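Local coordinates for protein isocitrate dehydrogenase [NAD] subunit 2, mitochondrial (Saccharomyces cerevisiae, PDB 3BLX) that forms part of the octameric mitochondrial enzyme that oxidises isocitrate to 2-oxoglutarate and carbon dioxide with NAD(+) in the citric acid cycle, at residues Asp197-Phe200 / Val201-Lys205. Residues are numbered along the deposited sequence; the frame is centred on the assembly and turned at random.
Sequences DGLF and VNVAK
Val201 N donates to Asp197 O (3.0 Å), the straightest of four successive i to i+4 hydrogen bonds that join two consecutive turns of helix 195-208; its N-H...O angle is 168°. Asn202 N to Gly198 O, Val203 N to Leu199 O and Ala204 N to Phe200 O follow at 3.1 to 3.2 Å. Val201, Asn202 and Val203 lie back over the carbonyls of the preceding turn, with Ala204 CB a little more distant. Val201 turns CG2 beside its own backbone N, which brings that methyl to 3.5 Å from Asp197 O. On nearly the other side of the helix Val203 likewise has CG2 against Leu199 O and, more loosely, 4.5 Å from Leu199 CD2. Asn202, with CG anti to its carbonyl carbon (chi1 -75°), lays its amide by Gly198 O without a hydrogen bond to it. The bond from the Phe200 backbone to CB points away from the second turn, and with CG anti to the backbone N (chi1 -166°) the ring packs on Ser165 and Ile169 of helix 162-178 and Val186 of strand 183-188. Val201 and Ala204 meet the strands this helix connects in a beta-alpha-beta crossover, at His188 and Val186 on strand 183-188 and at Thr218 and Leu216 on strand 215-220. Leu199 packs on Gly146 of a neighbouring subunit 1. The Asp197 carboxylate forms a salt bridge with Arg194 and lies close to Lys189, probably critical for catalysis. The carbonyls of 197 to 200 are thus each paired with an N-H one turn on, while Leu199, Phe200, Val201, Val203 and Ala204 fit the helix among its neighbours and Asn202 takes the exposed side.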
loop_
_atom_site.group_PDB
_atom_site.type_symbol
_atom_site.label_atom_id
_atom_site.label_comp_id
_atom_site.label_asym_id
_atom_site.label_seq_id
_atom_site.Cartn_x
_atom_site.Cartn_y
_atom_site.Cartn_z
ATOM N N ASP B 197 37.977 -3.226 -20.467
ATOM C CA ASP B 197 39.289 -3.661 -20.047
ATOM C C ASP B 197 40.121 -3.990 -21.272
ATOM O O ASP B 197 41.325 -3.770 -21.288
ATOM C CB ASP B 197 39.188 -4.849 -19.087
ATOM C CG ASP B 197 38.669 -4.443 -17.702
ATOM O OD1 ASP B 197 39.413 -3.770 -16.950
ATOM O OD2 ASP B 197 37.519 -4.796 -17.359
ATOM N N GLY B 198 39.476 -4.492 -22.309
ATOM C CA GLY B 198 40.143 -4.680 -23.577
ATOM C C GLY B 198 40.779 -3.399 -24.097
ATOM O O GLY B 198 41.812 -3.458 -24.747
ATOM N N LEU B 199 40.171 -2.240 -23.831
ATOM C CA LEU B 199 40.704 -0.990 -24.367
ATOM C C LEU B 199 41.902 -0.552 -23.555
ATOM O O LEU B 199 42.873 -0.012 -24.081
ATOM C CB LEU B 199 39.622 0.103 -24.399
ATOM C CG LEU B 199 40.050 1.558 -24.596
ATOM C CD1 LEU B 199 38.888 2.352 -25.117
ATOM C CD2 LEU B 199 40.553 2.187 -23.300
ATOM N N PHE B 200 41.826 -0.792 -22.256
ATOM C CA PHE B 200 42.888 -0.428 -21.349
ATOM C C PHE B 200 44.127 -1.256 -21.626
ATOM O O PHE B 200 45.210 -0.717 -21.643
ATOM C CB PHE B 200 42.429 -0.633 -19.919
ATOM C CG PHE B 200 43.314 0.006 -18.898
ATOM C CD1 PHE B 200 43.261 1.373 -18.675
ATOM C CD2 PHE B 200 44.181 -0.759 -18.140
ATOM C CE1 PHE B 200 44.070 1.980 -17.713
ATOM C CE2 PHE B 200 44.990 -0.163 -17.177
ATOM C CZ PHE B 200 44.933 1.213 -16.965
ATOM N N VAL B 201 43.957 -2.560 -21.849
ATOM C CA VAL B 201 45.069 -3.453 -22.174
ATOM C C VAL B 201 45.686 -3.125 -23.537
ATOM O O VAL B 201 46.893 -3.133 -23.676
ATOM C CB VAL B 201 44.648 -4.940 -22.148
ATOM C CG1 VAL B 201 45.724 -5.817 -22.790
ATOM C CG2 VAL B 201 44.381 -5.396 -20.721
ATOM N N ASN B 202 44.863 -2.824 -24.538
ATOM C CA ASN B 202 45.369 -2.471 -25.861
ATOM C C ASN B 202 46.212 -1.219 -25.820
ATOM O O ASN B 202 47.216 -1.130 -26.492
ATOM C CB ASN B 202 44.245 -2.281 -26.890
ATOM C CG ASN B 202 43.641 -3.592 -27.349
ATOM O OD1 ASN B 202 44.145 -4.670 -27.023
ATOM N ND2 ASN B 202 42.547 -3.506 -28.103
ATOM N N VAL B 203 45.784 -0.243 -25.040
ATOM C CA VAL B 203 46.516 1.000 -24.898
ATOM C C VAL B 203 47.880 0.734 -24.244
ATOM O O VAL B 203 48.874 1.386 -24.558
ATOM C CB VAL B 203 45.696 1.987 -24.057
ATOM C CG1 VAL B 203 46.581 3.009 -23.386
ATOM C CG2 VAL B 203 44.681 2.660 -24.909
ATOM N N ALA B 204 47.918 -0.235 -23.336
ATOM C CA ALA B 204 49.144 -0.622 -22.667
ATOM C C ALA B 204 50.118 -1.309 -23.618
ATOM O O ALA B 204 51.324 -1.129 -23.509
ATOM C CB ALA B 204 48.832 -1.535 -21.491
ATOM N N LYS B 205 49.590 -2.120 -24.529
ATOM C CA LYS B 205 50.418 -2.845 -25.488
ATOM C C LYS B 205 51.030 -1.921 -26.553
ATOM O O LYS B 205 52.108 -2.186 -27.077
ATOM C CB LYS B 205 49.618 -3.976 -26.127
ATOM C CG LYS B 205 49.332 -5.118 -25.167
ATOM C CD LYS B 205 48.574 -6.245 -25.859
ATOM C CE LYS B 205 48.410 -7.444 -24.937
ATOM N NZ LYS B 205 47.795 -8.612 -25.626
#